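Local structure of rhamnosidase B (Bacillus sp., 2OKX) at residues V889-G903 / I913-L925. The protein hydrolyses alpha-L-rhamnosides, releasing terminal non-reducing L-rhamnose, as a glycoside hydrolase of family 78. Residues are numbered along the deposited sequence; the frame is centred on the assembly and turned at random. Where two conformers were deposited one is given.
Sequences VDIAPQPCDLTWAEG and IAVSWEFVSAGKL
Ala-901 and Trp-917 form a hydrogen-bonded pair in an antiparallel beta hairpin, where the axes of strands 900-903 and 913-919 come within 4.7 Å. Gly-903 and Val-915 make the next such pair, and Phe-919 N adds a bond to Thr-899 O. Strand 889-891 belongs to a second sheet, its axis 10.3 Å from that of strand 913-919 and nearly parallel to it at 8°, so the C-terminal domain is built here as a two-layered beta sandwich. Between the layers, Ile-891 CD1 meets Val-915 CG2 at 4.0 Å.

The Trp-917 indole packs between Ala-901 of the hairpin and the prolines of the 892-899 connection. Its CG sits between the backbone N and the carbonyl carbon (chi1 48°), which carries the ring across onto the partner strand, by Trp-900 and Ala-901. Two CH-pi contacts clamp the six-membered ring: Ala-901 CB lies 3.6 Å from its centroid on one face, Pro-895 CG 3.9 Å on the other. Pro-893 CB approaches NE1 obliquely, and that N-H is bonded to Leu-877 O. With an alanine at Trp-917, the two prolines would probably lose the surface they pack on, and Leu-877 O its indole donor.

Pro-895 CB also reaches the edge of the Phe-919 ring, whose face carries Leu-925 CD2. On the other side of the hairpin, Glu-902 OE1 pairs with Arg-540, while a water oxygen lies 2.7 Å from Glu-902 OE2 and within bonding distance of Trp-917 O, with too many acceptors in reach to serve all at once.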
loop_
_atom_site.group_PDB
_atom_site.type_symbol
_atom_site.label_atom_id
_atom_site.label_comp_id
_atom_site.label_asym_id
_atom_site.label_seq_id
_atom_site.Cartn_x
_atom_site.Cartn_y
_atom_site.Cartn_z
ATOM N N VAL A 889 -27.272 -11.971 -19.931
ATOM C CA VAL A 889 -26.173 -11.108 -20.321
ATOM C C VAL A 889 -26.565 -10.313 -21.549
ATOM O O VAL A 889 -27.214 -10.829 -22.457
ATOM C CB VAL A 889 -24.897 -11.938 -20.619
ATOM C CG1 VAL A 889 -25.192 -12.991 -21.675
ATOM C CG2 VAL A 889 -23.771 -11.028 -21.081
ATOM N N ASP A 890 -26.198 -9.039 -21.552
ATOM C CA ASP A 890 -26.489 -8.164 -22.670
ATOM C C ASP A 890 -25.220 -8.009 -23.498
ATOM O O ASP A 890 -24.181 -7.601 -22.976
ATOM C CB ASP A 890 -26.935 -6.792 -22.164
ATOM C CG ASP A 890 -28.237 -6.850 -21.392
ATOM O OD1 ASP A 890 -28.567 -5.851 -20.720
ATOM O OD2 ASP A 890 -28.930 -7.888 -21.459
ATOM N N ILE A 891 -25.302 -8.358 -24.779
ATOM C CA ILE A 891 -24.166 -8.225 -25.681
ATOM C C ILE A 891 -24.491 -7.085 -26.642
ATOM O O ILE A 891 -25.380 -7.207 -27.494
ATOM C CB ILE A 891 -23.924 -9.520 -26.486
ATOM C CG1 ILE A 891 -23.733 -10.707 -25.535
ATOM C CG2 ILE A 891 -22.692 -9.357 -27.382
ATOM C CD1 ILE A 891 -22.570 -10.567 -24.564
ATOM N N ALA A 892 -23.784 -5.970 -26.495
ATOM C CA ALA A 892 -24.009 -4.802 -27.340
ATOM C C ALA A 892 -22.679 -4.127 -27.663
ATOM O O ALA A 892 -22.291 -3.161 -27.014
ATOM C CB ALA A 892 -24.936 -3.819 -26.627
ATOM N N PRO A 893 -21.974 -4.629 -28.683
ATOM C CA PRO A 893 -20.679 -4.075 -29.093
ATOM C C PRO A 893 -20.750 -2.619 -29.540
ATOM O O PRO A 893 -21.774 -2.161 -30.047
ATOM C CB PRO A 893 -20.253 -4.995 -30.242
ATOM C CG PRO A 893 -20.966 -6.290 -29.951
ATOM C CD PRO A 893 -22.330 -5.789 -29.519
ATOM N N GLN A 894 -19.650 -1.898 -29.318
ATOM C CA GLN A 894 -19.503 -0.508 -29.735
ATOM C C GLN A 894 -18.085 -0.451 -30.302
ATOM O O GLN A 894 -17.154 0.009 -29.639
ATOM C CB GLN A 894 -19.645 0.456 -28.546
ATOM C CG GLN A 894 -21.059 0.533 -27.965
ATOM C CD GLN A 894 -22.100 0.960 -28.992
ATOM O OE1 GLN A 894 -23.302 0.803 -28.770
ATOM N NE2 GLN A 894 -21.646 1.508 -30.117
ATOM N N PRO A 895 -17.903 -0.949 -31.536
ATOM C CA PRO A 895 -16.610 -0.984 -32.225
ATOM C C PRO A 895 -15.896 0.354 -32.390
ATOM O O PRO A 895 -14.665 0.394 -32.471
ATOM C CB PRO A 895 -16.956 -1.607 -33.577
ATOM C CG PRO A 895 -18.149 -2.472 -33.259
ATOM C CD PRO A 895 -18.950 -1.572 -32.369
ATOM N N CYS A 896 -16.658 1.439 -32.449
ATOM C CA CYS A 896 -16.066 2.757 -32.639
ATOM C C CYS A 896 -15.218 2.676 -33.901
ATOM O O CYS A 896 -15.733 2.338 -34.967
ATOM C CB CYS A 896 -15.204 3.140 -31.431
ATOM S SG CYS A 896 -16.132 3.226 -29.892
ATOM N N ASP A 897 -13.921 2.959 -33.795
ATOM C CA ASP A 897 -13.056 2.901 -34.976
ATOM C C ASP A 897 -12.231 1.625 -35.099
ATOM O O ASP A 897 -11.290 1.564 -35.890
ATOM C CB ASP A 897 -12.124 4.119 -35.019
ATOM C CG ASP A 897 -11.310 4.292 -33.742
ATOM O OD1 ASP A 897 -10.621 5.327 -33.633
ATOM O OD2 ASP A 897 -11.354 3.410 -32.851
ATOM N N LEU A 898 -12.587 0.602 -34.326
ATOM C CA LEU A 898 -11.866 -0.670 -34.358
ATOM C C LEU A 898 -12.390 -1.577 -35.477
ATOM O O LEU A 898 -13.559 -1.484 -35.861
ATOM C CB LEU A 898 -12.023 -1.382 -33.013
ATOM C CG LEU A 898 -11.580 -0.593 -31.775
ATOM C CD1 LEU A 898 -11.868 -1.411 -30.519
ATOM C CD2 LEU A 898 -10.085 -0.262 -31.879
ATOM N N THR A 899 -11.533 -2.450 -36.003
ATOM C CA THR A 899 -11.964 -3.357 -37.066
ATOM C C THR A 899 -12.337 -4.728 -36.507
ATOM O O THR A 899 -13.087 -5.481 -37.131
ATOM C CB THR A 899 -10.888 -3.515 -38.158
ATOM O OG1 THR A 899 -9.653 -3.933 -37.568
ATOM C CG2 THR A 899 -10.681 -2.197 -38.880
ATOM N N TRP A 900 -11.812 -5.044 -35.327
ATOM C CA TRP A 900 -12.117 -6.311 -34.665
ATOM C C TRP A 900 -11.756 -6.244 -33.191
ATOM O O TRP A 900 -10.994 -5.378 -32.764
ATOM C CB TRP A 900 -11.376 -7.492 -35.316
ATOM C CG TRP A 900 -9.865 -7.419 -35.257
ATOM C CD1 TRP A 900 -9.035 -6.870 -36.192
ATOM C CD2 TRP A 900 -9.018 -7.887 -34.195
ATOM N NE1 TRP A 900 -7.725 -6.964 -35.779
ATOM C CE2 TRP A 900 -7.685 -7.581 -34.557
ATOM C CE3 TRP A 900 -9.257 -8.530 -32.973
ATOM C CZ2 TRP A 900 -6.592 -7.896 -33.740
ATOM C CZ3 TRP A 900 -8.165 -8.846 -32.155
ATOM C CH2 TRP A 900 -6.852 -8.527 -32.544
ATOM N N ALA A 901 -12.334 -7.153 -32.415
ATOM C CA ALA A 901 -12.064 -7.241 -30.983
ATOM C C ALA A 901 -12.573 -8.583 -30.491
ATOM O O ALA A 901 -13.463 -9.186 -31.101
ATOM C CB ALA A 901 -12.753 -6.113 -30.232
ATOM N N GLU A 902 -12.001 -9.059 -29.398
ATOM C CA GLU A 902 -12.426 -10.327 -28.828
ATOM C C GLU A 902 -11.987 -10.385 -27.374
ATOM O O GLU A 902 -11.025 -9.729 -26.977
ATOM C CB GLU A 902 -11.842 -11.491 -29.629
ATOM C CG GLU A 902 -10.336 -11.456 -29.772
ATOM C CD GLU A 902 -9.863 -12.232 -30.981
ATOM O OE1 GLU A 902 -8.987 -13.106 -30.817
ATOM O OE2 GLU A 902 -10.366 -11.963 -32.098
ATOM N N GLY A 903 -12.705 -11.156 -26.573
ATOM C CA GLY A 903 -12.353 -11.243 -25.174
ATOM C C GLY A 903 -13.198 -12.272 -24.466
ATOM O O GLY A 903 -14.062 -12.913 -25.074
ATOM N N ILE A 913 -18.161 -15.892 -20.533
ATOM C CA ILE A 913 -18.835 -15.315 -21.685
ATOM C C ILE A 913 -17.700 -14.960 -22.648
ATOM O O ILE A 913 -16.849 -14.135 -22.319
ATOM C CB ILE A 913 -19.577 -14.009 -21.328
ATOM C CG1 ILE A 913 -20.573 -14.244 -20.186
ATOM C CG2 ILE A 913 -20.307 -13.484 -22.558
ATOM C CD1 ILE A 913 -21.734 -15.141 -20.547
ATOM N N ALA A 914 -17.662 -15.596 -23.812
ATOM C CA ALA A 914 -16.620 -15.298 -24.790
ATOM C C ALA A 914 -17.269 -14.598 -25.975
ATOM O O ALA A 914 -18.293 -15.052 -26.489
ATOM C CB ALA A 914 -15.927 -16.578 -25.241
ATOM N N VAL A 915 -16.686 -13.482 -26.395
ATOM C CA VAL A 915 -17.227 -12.721 -27.513
ATOM C C VAL A 915 -16.138 -12.292 -28.486
ATOM O O VAL A 915 -15.054 -11.882 -28.080
ATOM C CB VAL A 915 -17.950 -11.444 -27.020
ATOM C CG1 VAL A 915 -18.317 -10.553 -28.202
ATOM C CG2 VAL A 915 -19.197 -11.822 -26.230
ATOM N N SER A 916 -16.424 -12.401 -29.775
ATOM C CA SER A 916 -15.473 -11.959 -30.782
ATOM C C SER A 916 -16.262 -11.358 -31.932
ATOM O O SER A 916 -17.352 -11.837 -32.264
ATOM C CB SER A 916 -14.626 -13.126 -31.293
ATOM O OG SER A 916 -15.396 -14.015 -32.084
ATOM N N TRP A 917 -15.732 -10.292 -32.522
ATOM C CA TRP A 917 -16.386 -9.679 -33.661
ATOM C C TRP A 917 -15.383 -8.973 -34.552
ATOM O O TRP A 917 -14.287 -8.624 -34.119
ATOM C CB TRP A 917 -17.502 -8.697 -33.236
ATOM C CG TRP A 917 -17.167 -7.686 -32.165
ATOM C CD1 TRP A 917 -17.608 -7.692 -30.867
ATOM C CD2 TRP A 917 -16.396 -6.483 -32.315
ATOM N NE1 TRP A 917 -17.166 -6.568 -30.207
ATOM C CE2 TRP A 917 -16.420 -5.810 -31.071
ATOM C CE3 TRP A 917 -15.686 -5.910 -33.381
ATOM C CZ2 TRP A 917 -15.761 -4.592 -30.863
ATOM C CZ3 TRP A 917 -15.028 -4.697 -33.172
ATOM C CH2 TRP A 917 -15.071 -4.054 -31.923
ATOM N N GLU A 918 -15.756 -8.800 -35.811
ATOM C CA GLU A 918 -14.907 -8.112 -36.767
ATOM C C GLU A 918 -15.758 -7.677 -37.946
ATOM O O GLU A 918 -16.754 -8.325 -38.269
ATOM C CB GLU A 918 -13.788 -9.036 -37.246
ATOM C CG GLU A 918 -14.213 -10.104 -38.226
ATOM C CD GLU A 918 -13.059 -11.003 -38.621
ATOM O OE1 GLU A 918 -12.649 -11.840 -37.792
ATOM O OE2 GLU A 918 -12.550 -10.863 -39.753
ATOM N N PHE A 919 -15.390 -6.564 -38.574
ATOM C CA PHE A 919 -16.131 -6.100 -39.739
ATOM C C PHE A 919 -15.667 -6.918 -40.931
ATOM O O PHE A 919 -14.469 -6.997 -41.204
ATOM C CB PHE A 919 -15.880 -4.612 -40.000
ATOM C CG PHE A 919 -16.649 -3.704 -39.091
ATOM C CD1 PHE A 919 -16.084 -3.227 -37.914
ATOM C CD2 PHE A 919 -17.960 -3.344 -39.401
ATOM C CE1 PHE A 919 -16.813 -2.406 -37.055
ATOM C CE2 PHE A 919 -18.694 -2.526 -38.550
ATOM C CZ PHE A 919 -18.119 -2.055 -37.373
ATOM N N VAL A 920 -16.607 -7.544 -41.631
ATOM C CA VAL A 920 -16.265 -8.360 -42.795
ATOM C C VAL A 920 -16.412 -7.541 -44.071
ATOM O O VAL A 920 -15.897 -7.911 -45.123
ATOM C CB VAL A 920 -17.156 -9.617 -42.881
ATOM C CG1 VAL A 920 -16.937 -10.482 -41.646
ATOM C CG2 VAL A 920 -18.621 -9.217 -42.999
ATOM N N SER A 921 -17.127 -6.428 -43.957
ATOM C CA SER A 921 -17.341 -5.498 -45.058
ATOM C C SER A 921 -17.970 -4.252 -44.446
ATOM O O SER A 921 -18.309 -4.247 -43.261
ATOM C CB SER A 921 -18.249 -6.108 -46.141
ATOM O OG SER A 921 -19.558 -6.361 -45.666
ATOM N N ALA A 922 -18.111 -3.194 -45.237
ATOM C CA ALA A 922 -18.669 -1.943 -44.735
ATOM C C ALA A 922 -20.022 -2.108 -44.043
ATOM O O ALA A 922 -20.963 -2.660 -44.616
ATOM C CB ALA A 922 -18.784 -0.937 -45.874
ATOM N N GLY A 923 -20.100 -1.631 -42.805
ATOM C CA GLY A 923 -21.336 -1.700 -42.041
ATOM C C GLY A 923 -21.832 -3.095 -41.719
ATOM O O GLY A 923 -22.985 -3.267 -41.313
ATOM N N LYS A 924 -20.973 -4.093 -41.875
ATOM C CA LYS A 924 -21.376 -5.467 -41.605
ATOM C C LYS A 924 -20.407 -6.208 -40.691
ATOM O O LYS A 924 -19.225 -6.349 -41.000
ATOM C CB LYS A 924 -21.532 -6.222 -42.925
ATOM C CG LYS A 924 -22.069 -7.638 -42.779
ATOM C CD LYS A 924 -22.291 -8.267 -44.148
ATOM C CE LYS A 924 -22.793 -9.697 -44.025
ATOM N NZ LYS A 924 -23.109 -10.291 -45.355
ATOM N N LEU A 925 -20.928 -6.689 -39.568
ATOM C CA LEU A 925 -20.129 -7.415 -38.586
ATOM C C LEU A 925 -20.376 -8.911 -38.580
ATOM O O LEU A 925 -21.426 -9.391 -39.007
ATOM C CB LEU A 925 -20.441 -6.925 -37.167
ATOM C CG LEU A 925 -19.849 -5.681 -36.516
ATOM C CD1 LEU A 925 -20.516 -5.491 -35.156
ATOM C CD2 LEU A 925 -18.344 -5.830 -36.350
HETATM O O HOH W 1 -12.355 -10.841 -33.614
#